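Local coordinates for phosphoinositol-specific phospholipase C (PDB 5FYR), which probably cleaves phosphoinositides at the bond between glycerol and phosphate in a calcium-dependent reaction, with a bound inositol marking the head-group pocket, at residues A[186-191]-A[209-214]; A[236-241]-A[256-261]; A[47-52]-A[116-121]. All blocks are in the same frame, centred on the assembly; numbering follows the deposited sequence.

Overall arrangement
The three contacts illustrate how a TIM-barrel-type enzyme builds a ligand pocket from side chains on neighbouring parallel strands. Contact 3 (47-52 with 116-121) holds the calcium ion, and its Glu48 and Asp119 take hydroxyls of the inositol. Asn189 of contact 1 and Asn240 and Arg260 of contact 2 meet its O4. Contact 1 continues the same sheet, its centre about 9 Å from that of contact 3. Contact 2 lies about 9 Å from contact 1 and about 16 Å from contact 3, centre to centre. Even so, contacts 2 and 3 meet in a salt bridge, Arg260 NH2 to Glu48 OE1, 3.0 Å. Pro213 and Asn240 connect contacts 1 and 2 through a probable backbone hydrogen bond.

Contact 1: A[186-191]-A[209-214]; sequences LVLNHS and VFISPV. With INS (1,2,3,4,5,6-hexahydroxy-cyclohexane), chain E.
Val187 pairs with Phe210, and Leu188 with Ile211, as parallel partners in a beta-alpha-beta unit whose two strands, 184-189 and 210-211, are joined through helix 193-203; this is the repeating element from which TIM-barrel folds are made. Backbone hydrogen bonds set the register. Phe210 N gives to Leu186 O at 2.9 Å, Leu188 N to Phe210 O at 2.7 Å, and Ser212 N to Leu188 O at 3.1 Å, while Val187 CA adds a C-H contact to Phe210 O.

Apolar contacts fall on both faces. On the side of Leu186, Leu188 and Val209, the CG1 branch of Val209 stands opposite the backbone N (chi1 -178°), which lays it 3.8 Å from Leu188 CB; the CG2 branch meets Leu186 CB. Phe136 of helix 133-144 packs on Val209 from outside the pair. On the other face Val187 CG1 touches Ser212 CB at 3.5 Å, and Met238 of the next strand along covers both residues. The Phe210 ring turns its edge to Leu186 O, which lies near the ring plane.

Polar contacts gather toward the pocket. Asn189 reaches toward the inositol, its side-chain amide lying by the O4 hydroxyl. Beyond the last direct backbone bond a water spans the widening gap: it accepts from His190 N at 3.1 Å and lies 2.8 Å from Ser212 O, to which it can donate.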
loop_
_atom_site.group_PDB
_atom_site.type_symbol
_atom_site.label_atom_id
_atom_site.label_comp_id
_atom_site.label_asym_id
_atom_site.label_seq_id
_atom_site.Cartn_x
_atom_site.Cartn_y
_atom_site.Cartn_z
ATOM N N LEU A 186 -1.080 -5.422 -0.645
ATOM C CA LEU A 186 -0.142 -4.941 0.347
ATOM C C LEU A 186 1.004 -4.200 -0.330
ATOM O O LEU A 186 1.515 -4.646 -1.336
ATOM C CB LEU A 186 0.414 -6.091 1.147
ATOM C CG LEU A 186 -0.635 -6.952 1.851
ATOM C CD1 LEU A 186 0.053 -8.072 2.600
ATOM C CD2 LEU A 186 -1.541 -6.159 2.757
ATOM N N VAL A 187 1.370 -3.067 0.229
ATOM C CA VAL A 187 2.396 -2.194 -0.353
ATOM C C VAL A 187 3.446 -1.861 0.698
ATOM O O VAL A 187 3.102 -1.523 1.838
ATOM C CB VAL A 187 1.763 -0.900 -0.849
ATOM C CG1 VAL A 187 2.798 -0.013 -1.551
ATOM C CG2 VAL A 187 0.586 -1.222 -1.751
ATOM N N LEU A 188 4.716 -1.990 0.341
ATOM C CA LEU A 188 5.786 -1.679 1.302
ATOM C C LEU A 188 6.342 -0.281 0.973
ATOM O O LEU A 188 6.719 0.009 -0.181
ATOM C CB LEU A 188 6.913 -2.701 1.174
ATOM C CG LEU A 188 8.091 -2.576 2.145
ATOM C CD1 LEU A 188 7.635 -2.836 3.545
ATOM C CD2 LEU A 188 9.154 -3.591 1.752
ATOM N N ASN A 189 6.465 0.530 2.018
ATOM C CA ASN A 189 7.167 1.796 1.924
ATOM C C ASN A 189 8.262 1.827 3.023
ATOM O O ASN A 189 8.214 1.087 4.001
ATOM C CB ASN A 189 6.294 3.041 2.201
ATOM C CG ASN A 189 5.193 3.301 1.191
ATOM O OD1 ASN A 189 5.129 2.728 0.063
ATOM N ND2 ASN A 189 4.295 4.131 1.569
ATOM N N HIS A 190 9.257 2.666 2.816
ATOM C CA HIS A 190 10.308 2.983 3.791
ATOM C C HIS A 190 10.909 4.309 3.308
ATOM O O HIS A 190 10.904 4.582 2.119
ATOM C CB HIS A 190 11.360 1.850 3.822
ATOM C CG HIS A 190 12.264 1.899 5.000
ATOM N ND1 HIS A 190 13.324 2.758 5.063
ATOM C CD2 HIS A 190 12.313 1.182 6.152
ATOM C CE1 HIS A 190 13.963 2.626 6.210
ATOM N NE2 HIS A 190 13.376 1.661 6.884
ATOM N N SER A 191 11.535 5.059 4.197
ATOM C CA SER A 191 12.228 6.287 3.811
ATOM C C SER A 191 13.455 6.000 2.966
ATOM O O SER A 191 13.860 6.809 2.182
ATOM C CB SER A 191 12.527 7.128 5.053
ATOM O OG SER A 191 13.525 6.533 5.800
ATOM N N VAL A 209 4.101 -8.759 -1.137
ATOM C CA VAL A 209 3.892 -7.326 -1.015
ATOM C C VAL A 209 4.535 -6.609 -2.238
ATOM O O VAL A 209 5.622 -6.998 -2.715
ATOM C CB VAL A 209 4.562 -6.846 0.275
ATOM C CG1 VAL A 209 4.351 -5.403 0.506
ATOM C CG2 VAL A 209 4.090 -7.649 1.530
ATOM N N PHE A 210 3.843 -5.597 -2.745
ATOM C CA PHE A 210 4.356 -4.721 -3.785
ATOM C C PHE A 210 5.335 -3.713 -3.155
ATOM O O PHE A 210 4.970 -3.018 -2.188
ATOM C CB PHE A 210 3.193 -3.879 -4.385
ATOM C CG PHE A 210 2.253 -4.646 -5.253
ATOM C CD1 PHE A 210 1.183 -5.332 -4.698
ATOM C CD2 PHE A 210 2.433 -4.704 -6.621
ATOM C CE1 PHE A 210 0.341 -6.068 -5.507
ATOM C CE2 PHE A 210 1.573 -5.420 -7.414
ATOM C CZ PHE A 210 0.532 -6.103 -6.850
ATOM N N ILE A 211 6.518 -3.538 -3.745
ATOM C CA ILE A 211 7.403 -2.453 -3.310
ATOM C C ILE A 211 7.040 -1.146 -4.019
ATOM O O ILE A 211 6.734 -1.106 -5.219
ATOM C CB ILE A 211 8.907 -2.773 -3.490
ATOM C CG1 ILE A 211 9.309 -3.079 -4.909
ATOM C CG2 ILE A 211 9.273 -3.917 -2.518
ATOM C CD1 ILE A 211 10.831 -3.097 -5.106
ATOM N N SER A 212 7.035 -0.081 -3.248
ATOM C CA SER A 212 6.687 1.230 -3.798
ATOM C C SER A 212 7.737 2.270 -3.393
ATOM O O SER A 212 7.620 2.840 -2.319
ATOM C CB SER A 212 5.311 1.634 -3.363
ATOM O OG SER A 212 4.938 2.845 -3.995
ATOM N N PRO A 213 8.776 2.457 -4.226
ATOM C CA PRO A 213 9.885 3.306 -3.798
ATOM C C PRO A 213 9.584 4.796 -3.727
ATOM O O PRO A 213 8.711 5.305 -4.442
ATOM C CB PRO A 213 10.968 3.064 -4.847
ATOM C CG PRO A 213 10.242 2.611 -6.057
ATOM C CD PRO A 213 9.027 1.868 -5.534
ATOM N N VAL A 214 10.388 5.487 -2.917
ATOM C CA VAL A 214 10.450 6.943 -2.929
ATOM C C VAL A 214 10.840 7.338 -4.343
ATOM O O VAL A 214 11.838 6.826 -4.874
ATOM C CB VAL A 214 11.488 7.472 -1.946
ATOM C CG1 VAL A 214 11.650 8.983 -2.063
ATOM C CG2 VAL A 214 11.097 7.107 -0.514
HETATM C C1 INS E . 5.833 9.311 5.397
HETATM C C2 INS E . 4.312 9.178 5.297
HETATM C C3 INS E . 3.825 8.368 4.155
HETATM C C4 INS E . 4.652 7.193 3.811
HETATM C C5 INS E . 6.114 7.293 3.950
HETATM C C6 INS E . 6.612 8.072 5.088
HETATM O O1 INS E . 6.078 9.725 6.738
HETATM O O2 INS E . 3.917 8.518 6.515
HETATM O O3 INS E . 2.426 8.105 4.236
HETATM O O4 INS E . 4.176 6.547 2.660
HETATM O O5 INS E . 6.871 6.131 3.622
HETATM O O6 INS E . 7.987 8.204 5.182
HETATM O O HOH W 1 8.834 3.860 -0.053
#

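Contact 2: A[236-241]-A[256-261]; sequences VAMNNM and SHIGRV. With INS (1,2,3,4,5,6-hexahydroxy-cyclohexane), chain E.
With CG opposite the backbone N in both Asn240 (chi1 -153°) and Arg260 (chi1 180°), the two side chains run side by side in one direction, and the extended arginine chain carries its guanidinium past the amide to the inositol. Their strands, 238-242 and 258-262, are the parallel pair of a beta-alpha-beta unit closed by helix 249-254, part of a TIM-barrel-like wall. Arg260 NH1 donates to Asn240 OD1 at 3.0 Å on a lone pair in the amide plane, and because the amide and guanidinium planes are only 14° apart, the two groups lie nearly in one plane.

Their N-H edges hold two hydroxyls. Asn240 ND2 and Arg260 NH1 both donate to the O4 of the inositol, the latter at 2.8 Å, whereas Arg260 NH2 reaches its O3 at 3.0 Å. Glu48 forms a salt bridge with NH2 and would help hold the guanidinium in place. A leucine in place of Arg260 would probably cost O3 and O4 the guanidinium's N-H groups, with O4 keeping Asn240 ND2, and leave Glu48 OE1 without its salt-bridge mate and the Asn240 amide freer to turn.

Away from the pocket, Met238 CG lies along Ile258 CB at 3.9 Å. Main-chain bonds link Asn239 N to Ile258 O, Arg260 N to Asn239 O and Met241 N to Arg260 O. At the N-terminal end of the pair, His257, whose NE2 is hydrogen-bonded to Gln166 O, offers one ring face to the 236-237 backbone: Ala237 CA stands 4.2 Å from the ring centroid in a CH-pi contact.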
loop_
_atom_site.group_PDB
_atom_site.type_symbol
_atom_site.label_atom_id
_atom_site.label_comp_id
_atom_site.label_asym_id
_atom_site.label_seq_id
_atom_site.Cartn_x
_atom_site.Cartn_y
_atom_site.Cartn_z
ATOM N N VAL A 236 9.220 -3.112 -9.654
ATOM C CA VAL A 236 8.463 -1.934 -9.262
ATOM C C VAL A 236 7.200 -1.720 -10.098
ATOM O O VAL A 236 7.267 -1.446 -11.296
ATOM C CB VAL A 236 9.381 -0.695 -9.314
ATOM C CG1 VAL A 236 8.603 0.598 -9.133
ATOM C CG2 VAL A 236 10.478 -0.841 -8.265
ATOM N N ALA A 237 6.043 -1.786 -9.433
ATOM C CA ALA A 237 4.741 -1.587 -10.102
ATOM C C ALA A 237 3.944 -0.485 -9.415
ATOM O O ALA A 237 2.752 -0.255 -9.710
ATOM C CB ALA A 237 3.943 -2.902 -10.023
ATOM N N MET A 238 4.590 0.215 -8.485
ATOM C CA MET A 238 3.977 1.243 -7.650
ATOM C C MET A 238 5.022 2.264 -7.307
ATOM O O MET A 238 6.197 1.910 -7.270
ATOM C CB MET A 238 3.395 0.670 -6.361
ATOM C CG MET A 238 2.284 -0.322 -6.574
ATOM S SD MET A 238 1.306 -0.424 -5.066
ATOM C CE MET A 238 0.014 -1.559 -5.526
ATOM N N ASN A 239 4.600 3.524 -7.092
ATOM C CA ASN A 239 5.583 4.602 -6.790
ATOM C C ASN A 239 4.991 5.483 -5.730
ATOM O O ASN A 239 3.788 5.792 -5.768
ATOM C CB ASN A 239 5.916 5.404 -8.047
ATOM C CG ASN A 239 6.830 4.645 -8.960
ATOM O OD1 ASN A 239 8.085 4.680 -8.815
ATOM N ND2 ASN A 239 6.267 3.999 -9.911
ATOM N N ASN A 240 5.835 5.903 -4.791
ATOM C CA ASN A 240 5.397 6.697 -3.624
ATOM C C ASN A 240 6.056 8.091 -3.692
ATOM O O ASN A 240 7.271 8.190 -3.791
ATOM C CB ASN A 240 5.764 6.002 -2.306
ATOM C CG ASN A 240 4.819 6.392 -1.145
ATOM O OD1 ASN A 240 3.570 6.349 -1.254
ATOM N ND2 ASN A 240 5.410 6.762 -0.031
ATOM N N MET A 241 5.240 9.134 -3.602
ATOM C CA MET A 241 5.729 10.508 -3.723
ATOM C C MET A 241 5.253 11.380 -2.595
ATOM O O MET A 241 4.078 11.390 -2.246
ATOM C CB MET A 241 5.238 11.161 -5.013
ATOM C CG MET A 241 5.731 10.473 -6.273
ATOM S SD MET A 241 4.586 10.538 -7.653
ATOM C CE MET A 241 3.510 9.196 -7.179
ATOM N N SER A 256 1.565 2.706 -15.987
ATOM C CA SER A 256 0.626 1.799 -15.299
ATOM C C SER A 256 1.201 1.292 -13.963
ATOM O O SER A 256 0.998 0.141 -13.566
ATOM C CB SER A 256 0.156 0.645 -16.175
ATOM O OG SER A 256 -0.527 1.143 -17.286
ATOM N N HIS A 257 1.900 2.194 -13.272
ATOM C CA HIS A 257 2.274 1.959 -11.881
ATOM C C HIS A 257 1.253 2.671 -10.983
ATOM O O HIS A 257 0.872 3.775 -11.292
ATOM C CB HIS A 257 3.662 2.488 -11.551
ATOM C CG HIS A 257 4.787 1.840 -12.295
ATOM N ND1 HIS A 257 6.110 2.090 -11.978
ATOM C CD2 HIS A 257 4.813 0.938 -13.302
ATOM C CE1 HIS A 257 6.889 1.418 -12.795
ATOM N NE2 HIS A 257 6.126 0.717 -13.605
ATOM N N ILE A 258 0.922 2.092 -9.828
ATOM C CA ILE A 258 -0.002 2.769 -8.918
ATOM C C ILE A 258 0.730 3.846 -8.134
ATOM O O ILE A 258 1.654 3.524 -7.332
ATOM C CB ILE A 258 -0.689 1.790 -7.944
ATOM C CG1 ILE A 258 -1.350 0.643 -8.689
ATOM C CG2 ILE A 258 -1.634 2.547 -7.045
ATOM C CD1 ILE A 258 -2.324 1.049 -9.766
ATOM N N GLY A 259 0.389 5.108 -8.406
ATOM C CA GLY A 259 1.054 6.227 -7.750
ATOM C C GLY A 259 0.313 6.716 -6.551
ATOM O O GLY A 259 -0.916 6.864 -6.568
ATOM N N ARG A 260 1.085 6.943 -5.489
ATOM C CA ARG A 260 0.536 7.495 -4.260
ATOM C C ARG A 260 1.260 8.795 -3.906
ATOM O O ARG A 260 2.482 8.872 -3.979
ATOM C CB ARG A 260 0.699 6.493 -3.096
ATOM C CG ARG A 260 0.158 6.976 -1.755
ATOM C CD ARG A 260 0.018 5.827 -0.761
ATOM N NE ARG A 260 -0.324 6.214 0.604
ATOM C CZ ARG A 260 0.551 6.705 1.456
ATOM N NH1 ARG A 260 1.820 6.908 1.103
ATOM N NH2 ARG A 260 0.172 6.944 2.700
ATOM N N VAL A 261 0.473 9.791 -3.468
ATOM C CA VAL A 261 1.010 11.074 -2.985
ATOM C C VAL A 261 0.542 11.334 -1.595
ATOM O O VAL A 261 -0.653 11.236 -1.311
ATOM C CB VAL A 261 0.607 12.229 -3.916
ATOM C CG1 VAL A 261 0.996 13.593 -3.342
ATOM C CG2 VAL A 261 1.188 12.028 -5.322
HETATM C C1 INS E . 5.833 9.311 5.397
HETATM C C2 INS E . 4.312 9.178 5.297
HETATM C C3 INS E . 3.825 8.368 4.155
HETATM C C4 INS E . 4.652 7.193 3.811
HETATM C C5 INS E . 6.114 7.293 3.950
HETATM C C6 INS E . 6.612 8.072 5.088
HETATM O O1 INS E . 6.078 9.725 6.738
HETATM O O2 INS E . 3.917 8.518 6.515
HETATM O O3 INS E . 2.426 8.105 4.236
HETATM O O4 INS E . 4.176 6.547 2.660
HETATM O O5 INS E . 6.871 6.131 3.622
HETATM O O6 INS E . 7.987 8.204 5.182
#

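Contact 3: A[47-52]-A[116-121]. With CA (calcium ion), chain F; INS (1,2,3,4,5,6-hexahydroxy-cyclohexane), chain E.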
loop_
_atom_site.group_PDB
_atom_site.type_symbol
_atom_site.label_atom_id
_atom_site.label_comp_id
_atom_site.label_asym_id
_atom_site.label_seq_id
_atom_site.Cartn_x
_atom_site.Cartn_y
_atom_site.Cartn_z
ATOM N N LEU A 47 -5.579 2.212 3.209
ATOM C CA LEU A 47 -5.207 2.469 4.601
ATOM C C LEU A 47 -3.664 2.480 4.722
ATOM O O LEU A 47 -2.958 2.293 3.740
ATOM C CB LEU A 47 -5.845 1.405 5.548
ATOM C CG LEU A 47 -7.414 1.444 5.716
ATOM C CD1 LEU A 47 -8.212 0.956 4.556
ATOM C CD2 LEU A 47 -7.750 0.575 6.888
ATOM N N GLU A 48 -3.196 2.756 5.927
ATOM C CA GLU A 48 -1.788 2.821 6.239
ATOM C C GLU A 48 -1.490 2.335 7.664
ATOM O O GLU A 48 -2.210 2.667 8.582
ATOM C CB GLU A 48 -1.286 4.266 6.040
ATOM C CG GLU A 48 0.222 4.439 6.274
ATOM C CD GLU A 48 0.745 5.843 5.944
ATOM O OE1 GLU A 48 -0.078 6.774 5.711
ATOM O OE2 GLU A 48 1.999 6.027 5.974
ATOM N N LEU A 49 -0.376 1.612 7.809
ATOM C CA LEU A 49 0.161 1.155 9.073
ATOM C C LEU A 49 1.642 1.463 9.086
ATOM O O LEU A 49 2.366 1.052 8.175
ATOM C CB LEU A 49 -0.060 -0.351 9.231
ATOM C CG LEU A 49 -1.482 -0.760 9.452
ATOM C CD1 LEU A 49 -1.714 -2.229 9.169
ATOM C CD2 LEU A 49 -2.003 -0.390 10.849
ATOM N N ASP A 50 2.110 2.103 10.157
ATOM C CA ASP A 50 3.546 2.285 10.394
ATOM C C ASP A 50 4.017 1.197 11.349
ATOM O O ASP A 50 3.506 1.113 12.453
ATOM C CB ASP A 50 3.803 3.677 11.006
ATOM C CG ASP A 50 3.493 4.822 10.039
ATOM O OD1 ASP A 50 3.066 4.579 8.898
ATOM O OD2 ASP A 50 3.599 5.993 10.381
ATOM N N PHE A 51 5.040 0.445 10.948
ATOM C CA PHE A 51 5.431 -0.711 11.729
ATOM C C PHE A 51 6.906 -0.668 12.127
ATOM O O PHE A 51 7.758 -0.386 11.306
ATOM C CB PHE A 51 4.951 -2.047 11.117
ATOM C CG PHE A 51 5.648 -2.505 9.886
ATOM C CD1 PHE A 51 5.312 -1.996 8.632
ATOM C CD2 PHE A 51 6.591 -3.509 9.962
ATOM C CE1 PHE A 51 5.954 -2.444 7.514
ATOM C CE2 PHE A 51 7.207 -3.984 8.836
ATOM C CZ PHE A 51 6.908 -3.426 7.594
ATOM N N TRP A 52 7.146 -1.104 13.357
ATOM C CA TRP A 52 8.450 -1.081 13.991
ATOM C C TRP A 52 8.860 -2.450 14.486
ATOM O O TRP A 52 8.023 -3.243 14.937
ATOM C CB TRP A 52 8.363 -0.139 15.196
ATOM C CG TRP A 52 8.055 1.301 14.880
ATOM C CD1 TRP A 52 6.818 1.841 14.610
ATOM C CD2 TRP A 52 8.987 2.389 14.817
ATOM N NE1 TRP A 52 6.946 3.175 14.376
ATOM C CE2 TRP A 52 8.266 3.526 14.460
ATOM C CE3 TRP A 52 10.375 2.484 14.959
ATOM C CZ2 TRP A 52 8.885 4.787 14.284
ATOM C CZ3 TRP A 52 10.987 3.706 14.767
ATOM C CH2 TRP A 52 10.249 4.843 14.444
ATOM N N LEU A 116 -3.352 -1.729 1.459
ATOM C CA LEU A 116 -2.724 -1.381 2.749
ATOM C C LEU A 116 -1.283 -0.983 2.518
ATOM O O LEU A 116 -0.457 -1.780 2.033
ATOM C CB LEU A 116 -2.723 -2.523 3.788
ATOM C CG LEU A 116 -4.060 -3.189 4.047
ATOM C CD1 LEU A 116 -3.799 -4.355 4.992
ATOM C CD2 LEU A 116 -5.079 -2.207 4.611
ATOM N N ILE A 117 -1.004 0.252 2.884
ATOM C CA ILE A 117 0.338 0.794 2.818
ATOM C C ILE A 117 1.011 0.430 4.146
ATOM O O ILE A 117 0.596 0.887 5.219
ATOM C CB ILE A 117 0.309 2.323 2.657
ATOM C CG1 ILE A 117 -0.546 2.757 1.387
ATOM C CG2 ILE A 117 1.720 2.887 2.777
ATOM C CD1 ILE A 117 -0.212 2.144 0.100
ATOM N N LEU A 118 2.066 -0.385 4.055
ATOM C CA LEU A 118 2.812 -0.864 5.218
ATOM C C LEU A 118 4.134 -0.061 5.219
ATOM O O LEU A 118 5.085 -0.356 4.426
ATOM C CB LEU A 118 3.048 -2.378 5.083
ATOM C CG LEU A 118 1.754 -3.198 4.923
ATOM C CD1 LEU A 118 2.077 -4.653 4.769
ATOM C CD2 LEU A 118 0.837 -3.018 6.100
ATOM N N ASP A 119 4.169 0.952 6.084
ATOM C CA ASP A 119 5.227 1.925 6.111
ATOM C C ASP A 119 6.257 1.474 7.160
ATOM O O ASP A 119 6.020 1.600 8.367
ATOM C CB ASP A 119 4.614 3.283 6.389
ATOM C CG ASP A 119 5.614 4.408 6.389
ATOM O OD1 ASP A 119 6.665 4.261 5.752
ATOM O OD2 ASP A 119 5.327 5.485 6.994
ATOM N N LYS A 120 7.319 0.820 6.693
ATOM C CA LYS A 120 8.317 0.208 7.557
ATOM C C LYS A 120 9.198 1.288 8.141
ATOM O O LYS A 120 9.684 2.135 7.382
ATOM C CB LYS A 120 9.119 -0.822 6.770
ATOM C CG LYS A 120 9.934 -1.736 7.676
ATOM C CD LYS A 120 10.720 -2.781 6.856
ATOM C CE LYS A 120 11.185 -3.979 7.695
ATOM N NZ LYS A 120 11.575 -3.664 9.064
ATOM N N LYS A 121 9.464 1.233 9.458
ATOM C CA LYS A 121 10.190 2.300 10.128
ATOM C C LYS A 121 11.613 1.945 10.580
ATOM O O LYS A 121 12.386 2.846 10.896
ATOM C CB LYS A 121 9.378 2.800 11.320
ATOM C CG LYS A 121 8.053 3.438 10.932
ATOM C CD LYS A 121 8.272 4.763 10.187
ATOM C CE LYS A 121 6.993 5.452 9.796
ATOM N NZ LYS A 121 7.238 6.706 9.003
HETATM CA CA CA F . 3.316 6.574 7.794
HETATM C C1 INS E . 5.833 9.311 5.397
HETATM C C2 INS E . 4.312 9.178 5.297
HETATM C C3 INS E . 3.825 8.368 4.155
HETATM C C4 INS E . 4.652 7.193 3.811
HETATM C C5 INS E . 6.114 7.293 3.950
HETATM C C6 INS E . 6.612 8.072 5.088
HETATM O O1 INS E . 6.078 9.725 6.738
HETATM O O2 INS E . 3.917 8.518 6.515
HETATM O O3 INS E . 2.426 8.105 4.236
HETATM O O4 INS E . 4.176 6.547 2.660
HETATM O O5 INS E . 6.871 6.131 3.622
HETATM O O6 INS E . 7.987 8.204 5.182
HETATM O O HOH W 2 10.261 -1.936 10.997
HETATM O O HOH W 3 4.771 8.215 8.953
#
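Leu47 to Phe51 pair in register with Leu116 to Lys120 as parallel strands whose axes lie 4.5 Å apart and are inclined at 18°, and five backbone hydrogen bonds join them from Ile117 N with Leu47 O to Lys121 N with Phe51 O.

Side chains alternate between two unlike faces. One is mainly apolar: Leu49 CD1 and Leu118 CD2 point the same way side by side, and helix 94-107 covers Leu49. Here Phe51 CG is wedged between the backbone N and the carbonyl carbon (chi1 72°), which folds the ring over its partner strand, with CE1 against Leu118 CB and one face over Lys120 CA. Lys121 CB sits centrally over the six-membered ring of Trp52, 3.4 Å from the centroid, a CH-pi contact.

The other face is acidic and holds calcium. Glu48 OE2 binds it at 2.3 Å, Asp119 OD2 at 2.4 Å, and Asp50 through both oxygens, OD1 and OD2, the latter also hydrogen-bonded to Tyr29 OH. The two aspartate carboxylates stand almost perpendicular, their planes 82° apart, and approach through oxygens that share the metal. Asn27, the inositol O2 and a water complete the shell. That water also accepts from Lys121 NZ and is hydrogen-bonded to the inositol O1. The same ammonium forms a salt bridge with Asp119 OD2 at 3.0 Å, from above the carboxylate plane, and probably offsets part of the gathered negative charge. The inositol donates through its O3 hydroxyl to Glu48 OE2 at 2.7 Å and through its O5 hydroxyl to Asp119 OD1 at 2.8 Å. Acidic residues on one face of two parallel strands, all binding the metal, with Glu48 and Asp119 also taking head-group hydroxyls, are consistent with the calcium-dependent active site of a TIM-barrel phosphoinositide phospholipase C.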